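Local coordinates for protein PT26-6P (Thermococcus sp., PDB 2WB7) that is of unknown function but is encoded by a mobile extrachromosomal element of euryarchaea and combines immunoglobulin-like domains with a helical one, at residues Met128-Asp140 with Leu151-Phe163. Numbering follows the deposited sequence.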
loop_
_atom_site.group_PDB
_atom_site.type_symbol
_atom_site.label_atom_id
_atom_site.label_comp_id
_atom_site.label_asym_id
_atom_site.label_seq_id
_atom_site.Cartn_x
_atom_site.Cartn_y
_atom_site.Cartn_z
HETATM N N MSE A 128 -11.308 11.877 12.189
HETATM C CA MSE A 128 -10.116 12.130 13.004
HETATM C C MSE A 128 -8.819 11.577 12.376
HETATM O O MSE A 128 -8.828 10.943 11.314
HETATM C CB MSE A 128 -10.307 11.577 14.421
HETATM C CG MSE A 128 -11.427 12.271 15.219
HETATM SE SE MSE A 128 -10.979 14.039 16.001
HETATM C CE MSE A 128 -12.605 14.962 15.497
ATOM N N LYS A 129 -7.701 11.823 13.047
ATOM C CA LYS A 129 -6.415 11.353 12.569
ATOM C C LYS A 129 -5.341 11.444 13.658
ATOM O O LYS A 129 -5.236 12.454 14.364
ATOM C CB LYS A 129 -6.008 12.168 11.347
ATOM C CG LYS A 129 -4.739 11.685 10.677
ATOM C CD LYS A 129 -4.217 12.691 9.655
ATOM C CE LYS A 129 -2.884 12.215 9.094
ATOM N NZ LYS A 129 -2.145 13.299 8.409
ATOM N N ALA A 130 -4.551 10.383 13.790
ATOM C CA ALA A 130 -3.445 10.356 14.739
ATOM C C ALA A 130 -2.322 11.336 14.371
ATOM O O ALA A 130 -2.362 11.968 13.307
ATOM C CB ALA A 130 -2.896 8.949 14.839
ATOM N N PRO A 131 -1.311 11.476 15.253
ATOM C CA PRO A 131 -0.130 12.276 14.914
ATOM C C PRO A 131 0.585 11.745 13.654
ATOM O O PRO A 131 0.691 10.525 13.457
ATOM C CB PRO A 131 0.768 12.118 16.155
ATOM C CG PRO A 131 -0.164 11.806 17.261
ATOM C CD PRO A 131 -1.236 10.953 16.629
ATOM N N ASP A 132 1.070 12.663 12.821
ATOM C CA ASP A 132 1.641 12.312 11.530
ATOM C C ASP A 132 2.931 13.085 11.261
ATOM O O ASP A 132 2.893 14.196 10.738
ATOM C CB ASP A 132 0.619 12.627 10.439
ATOM C CG ASP A 132 0.956 11.991 9.107
ATOM O OD1 ASP A 132 2.110 11.564 8.902
ATOM O OD2 ASP A 132 0.052 11.915 8.264
ATOM N N PRO A 133 4.078 12.476 11.584
ATOM C CA PRO A 133 5.402 13.071 11.460
ATOM C C PRO A 133 5.851 13.342 10.019
ATOM O O PRO A 133 6.509 14.360 9.769
ATOM C CB PRO A 133 6.320 12.025 12.091
ATOM C CG PRO A 133 5.439 11.008 12.717
ATOM C CD PRO A 133 4.138 11.075 12.015
ATOM N N LEU A 134 5.490 12.465 9.082
ATOM C CA LEU A 134 5.955 12.573 7.696
ATOM C C LEU A 134 5.162 13.528 6.769
ATOM O O LEU A 134 5.675 13.956 5.724
ATOM C CB LEU A 134 6.023 11.178 7.071
ATOM C CG LEU A 134 7.114 10.304 7.671
ATOM C CD1 LEU A 134 7.361 9.061 6.822
ATOM C CD2 LEU A 134 8.391 11.129 7.813
ATOM N N VAL A 135 3.929 13.861 7.146
ATOM C CA VAL A 135 2.998 14.508 6.212
ATOM C C VAL A 135 3.564 15.717 5.455
ATOM O O VAL A 135 3.321 15.861 4.255
ATOM C CB VAL A 135 1.645 14.894 6.896
ATOM C CG1 VAL A 135 1.883 15.859 8.025
ATOM C CG2 VAL A 135 0.681 15.509 5.894
ATOM N N TYR A 136 4.304 16.587 6.137
ATOM C CA TYR A 136 4.790 17.807 5.482
ATOM C C TYR A 136 6.030 17.564 4.639
ATOM O O TYR A 136 6.249 18.227 3.625
ATOM C CB TYR A 136 5.067 18.910 6.498
ATOM C CG TYR A 136 3.846 19.321 7.275
ATOM C CD1 TYR A 136 2.632 19.561 6.631
ATOM C CD2 TYR A 136 3.901 19.480 8.653
ATOM C CE1 TYR A 136 1.497 19.940 7.345
ATOM C CE2 TYR A 136 2.778 19.863 9.375
ATOM C CZ TYR A 136 1.578 20.088 8.716
ATOM O OH TYR A 136 0.453 20.457 9.432
ATOM N N GLN A 137 6.843 16.606 5.059
ATOM C CA GLN A 137 7.998 16.223 4.272
ATOM C C GLN A 137 7.557 15.598 2.966
ATOM O O GLN A 137 8.206 15.767 1.935
ATOM C CB GLN A 137 8.833 15.228 5.044
ATOM C CG GLN A 137 9.013 15.631 6.469
ATOM C CD GLN A 137 10.144 14.889 7.103
ATOM O OE1 GLN A 137 11.282 14.992 6.650
ATOM N NE2 GLN A 137 9.847 14.124 8.153
ATOM N N ILE A 138 6.461 14.848 3.018
ATOM C CA ILE A 138 5.925 14.234 1.820
ATOM C C ILE A 138 5.347 15.318 0.939
ATOM O O ILE A 138 5.560 15.329 -0.277
ATOM C CB ILE A 138 4.848 13.214 2.148
ATOM C CG1 ILE A 138 5.428 12.128 3.044
ATOM C CG2 ILE A 138 4.330 12.584 0.890
ATOM C CD1 ILE A 138 6.404 11.248 2.339
ATOM N N ARG A 139 4.638 16.254 1.559
ATOM C CA ARG A 139 4.112 17.385 0.812
ATOM C C ARG A 139 5.227 18.146 0.084
ATOM O O ARG A 139 5.073 18.500 -1.078
ATOM C CB ARG A 139 3.302 18.330 1.702
ATOM C CG ARG A 139 2.455 19.282 0.907
ATOM C CD ARG A 139 2.267 20.604 1.594
ATOM N NE ARG A 139 3.485 21.055 2.262
ATOM C CZ ARG A 139 3.584 21.272 3.576
ATOM N NH1 ARG A 139 2.527 21.092 4.357
ATOM N NH2 ARG A 139 4.732 21.670 4.113
ATOM N N ASP A 140 6.349 18.391 0.758
ATOM C CA ASP A 140 7.473 19.077 0.132
ATOM C C ASP A 140 8.024 18.278 -1.025
ATOM O O ASP A 140 8.238 18.792 -2.136
ATOM C CB ASP A 140 8.590 19.266 1.140
ATOM C CG ASP A 140 8.152 20.071 2.332
ATOM O OD1 ASP A 140 7.111 20.763 2.215
ATOM O OD2 ASP A 140 8.853 20.030 3.381
ATOM N N LEU A 151 14.927 10.716 3.331
ATOM C CA LEU A 151 13.471 10.762 3.339
ATOM C C LEU A 151 12.916 9.405 2.934
ATOM O O LEU A 151 11.966 8.885 3.526
ATOM C CB LEU A 151 12.984 11.821 2.347
ATOM C CG LEU A 151 11.473 11.842 2.128
ATOM C CD1 LEU A 151 10.799 12.117 3.455
ATOM C CD2 LEU A 151 11.074 12.884 1.103
ATOM N N TYR A 152 13.530 8.841 1.910
ATOM C CA TYR A 152 13.028 7.638 1.288
ATOM C C TYR A 152 12.959 6.504 2.293
ATOM O O TYR A 152 11.944 5.823 2.391
ATOM C CB TYR A 152 13.923 7.246 0.123
ATOM C CG TYR A 152 13.557 5.909 -0.426
ATOM C CD1 TYR A 152 12.657 5.797 -1.484
ATOM C CD2 TYR A 152 14.077 4.742 0.135
ATOM C CE1 TYR A 152 12.298 4.558 -1.978
ATOM C CE2 TYR A 152 13.722 3.500 -0.349
ATOM C CZ TYR A 152 12.834 3.417 -1.399
ATOM O OH TYR A 152 12.488 2.182 -1.870
ATOM N N ASP A 153 14.045 6.298 3.034
ATOM C CA ASP A 153 14.094 5.267 4.059
ATOM C C ASP A 153 13.083 5.615 5.123
ATOM O O ASP A 153 12.393 4.759 5.661
ATOM C CB ASP A 153 15.467 5.234 4.733
ATOM C CG ASP A 153 16.594 4.875 3.778
ATOM O OD1 ASP A 153 16.341 4.096 2.824
ATOM O OD2 ASP A 153 17.738 5.350 4.003
ATOM N N LYS A 154 13.016 6.901 5.429
ATOM C CA LYS A 154 12.173 7.376 6.502
ATOM C C LYS A 154 10.731 6.990 6.241
ATOM O O LYS A 154 9.992 6.622 7.156
ATOM C CB LYS A 154 12.303 8.885 6.623
ATOM C CG LYS A 154 11.842 9.404 7.940
ATOM C CD LYS A 154 12.058 10.898 8.034
ATOM C CE LYS A 154 11.575 11.416 9.383
ATOM N NZ LYS A 154 11.669 12.904 9.406
ATOM N N ILE A 155 10.330 7.058 4.981
ATOM C CA ILE A 155 8.959 6.701 4.613
ATOM C C ILE A 155 8.586 5.312 5.112
ATOM O O ILE A 155 7.523 5.123 5.692
ATOM C CB ILE A 155 8.747 6.781 3.099
ATOM C CG1 ILE A 155 8.815 8.244 2.655
ATOM C CG2 ILE A 155 7.429 6.162 2.733
ATOM C CD1 ILE A 155 8.942 8.438 1.187
ATOM N N TRP A 156 9.470 4.341 4.896
ATOM C CA TRP A 156 9.161 2.950 5.212
ATOM C C TRP A 156 9.484 2.575 6.645
ATOM O O TRP A 156 9.152 1.473 7.073
ATOM C CB TRP A 156 9.889 2.005 4.251
ATOM C CG TRP A 156 9.782 2.476 2.858
ATOM C CD1 TRP A 156 10.788 2.947 2.061
ATOM C CD2 TRP A 156 8.580 2.584 2.093
ATOM N NE1 TRP A 156 10.282 3.331 0.842
ATOM C CE2 TRP A 156 8.928 3.115 0.837
ATOM C CE3 TRP A 156 7.240 2.280 2.349
ATOM C CZ2 TRP A 156 7.990 3.344 -0.155
ATOM C CZ3 TRP A 156 6.310 2.516 1.365
ATOM C CH2 TRP A 156 6.688 3.044 0.128
ATOM N N ASN A 157 10.127 3.473 7.386
ATOM C CA ASN A 157 10.568 3.124 8.737
ATOM C C ASN A 157 9.860 3.881 9.868
ATOM O O ASN A 157 9.985 3.524 11.032
ATOM C CB ASN A 157 12.082 3.236 8.857
ATOM C CG ASN A 157 12.802 2.316 7.879
ATOM O OD1 ASN A 157 13.717 2.743 7.156
ATOM N ND2 ASN A 157 12.366 1.052 7.816
ATOM N N THR A 158 9.112 4.916 9.520
ATOM C CA THR A 158 8.397 5.667 10.520
ATOM C C THR A 158 7.186 4.878 10.984
ATOM O O THR A 158 6.488 4.260 10.186
ATOM C CB THR A 158 7.946 7.002 9.983
ATOM O OG1 THR A 158 9.090 7.737 9.536
ATOM C CG2 THR A 158 7.253 7.765 11.064
ATOM N N SER A 159 6.939 4.896 12.288
ATOM C CA SER A 159 5.824 4.153 12.861
ATOM C C SER A 159 4.672 5.064 13.201
ATOM O O SER A 159 4.832 6.277 13.333
ATOM C CB SER A 159 6.250 3.435 14.135
ATOM O OG SER A 159 7.209 2.447 13.839
ATOM N N THR A 160 3.508 4.450 13.366
ATOM C CA THR A 160 2.315 5.155 13.800
ATOM C C THR A 160 2.425 5.532 15.281
ATOM O O THR A 160 2.930 4.758 16.091
ATOM C CB THR A 160 1.053 4.316 13.530
ATOM O OG1 THR A 160 1.223 2.993 14.061
ATOM C CG2 THR A 160 0.805 4.219 12.033
ATOM N N THR A 161 1.968 6.739 15.607
ATOM C CA THR A 161 2.052 7.284 16.960
ATOM C C THR A 161 0.906 6.804 17.851
ATOM O O THR A 161 -0.194 6.535 17.362
ATOM C CB THR A 161 1.988 8.814 16.934
ATOM O OG1 THR A 161 2.940 9.340 15.983
ATOM C CG2 THR A 161 2.248 9.373 18.331
ATOM N N HIS A 162 1.168 6.699 19.154
ATOM C CA HIS A 162 0.132 6.372 20.147
ATOM C C HIS A 162 -0.742 7.593 20.430
ATOM O O HIS A 162 -0.228 8.698 20.562
ATOM C CB HIS A 162 0.772 5.909 21.461
ATOM C CG HIS A 162 1.152 4.461 21.476
ATOM N ND1 HIS A 162 1.909 3.898 22.481
ATOM C CD2 HIS A 162 0.884 3.462 20.601
ATOM C CE1 HIS A 162 2.076 2.610 22.234
ATOM N NE2 HIS A 162 1.458 2.318 21.102
ATOM N N PHE A 163 -2.053 7.396 20.536
ATOM C CA PHE A 163 -2.985 8.503 20.768
ATOM C C PHE A 163 -4.290 7.982 21.383
ATOM O O PHE A 163 -4.520 6.771 21.426
ATOM C CB PHE A 163 -3.321 9.200 19.445
ATOM C CG PHE A 163 -4.219 8.383 18.559
ATOM C CD1 PHE A 163 -5.591 8.619 18.524
ATOM C CD2 PHE A 163 -3.699 7.353 17.784
ATOM C CE1 PHE A 163 -6.425 7.848 17.721
ATOM C CE2 PHE A 163 -4.527 6.581 16.987
ATOM C CZ PHE A 163 -5.892 6.832 16.954
#
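Leu134 fills the angle between the end of helix 151-157 and the residues that follow it. Its CD1 lies 3.5 Å from Thr158 OG1, and the two side chains reach toward each other tip to tip. The same methyl rests on the backbone of Ile155, 3.6 Å from its CA. The other branch, CD2, packs on the extended aliphatic chain of Lys154, 3.6 Å from CE. CG of Leu134 is anti to the carbonyl carbon (chi1 -68°) and, with chi2 at -167°, the branches part toward these partners. Deeper in, Ile138 CD1 meets Ile155 CG1 at 3.9 Å. Gln137 CB touches Leu151 CD1, one turn before Ile155.

Toward the other end of the contact, Pro131 crosses Thr161 obliquely, with CG 3.6 Å from Thr161 CG2. Ala130 CB sits over one face of the Phe163 ring in a CH-pi contact, 3.9 Å from the centroid.

Thr158 OG1 is held by a 2.8 Å hydrogen bond to Lys154 O, coming from above the carbonyl plane. Thr158 N and Asn157 N donate to that same oxygen, closing the helix end. A 2.6 Å salt bridge links Lys129 NZ to Asp132 OD2. Lys129 NZ also donates to Pro372 O, and Trp374 NE1 donates to Asp132 OD1. Both partners lie on strand 370-379, in the second immunoglobulin-like domain, and Trp374 packs on Ile138.

The axes of helix segments 135-140 and 151-157 cross at -138°, between perpendicular and antiparallel. The whole forms a two-helix connection between strands 120-129 and 163-178 of the first immunoglobulin-like domain, its outgoing and returning chains packed mainly through apolar contacts.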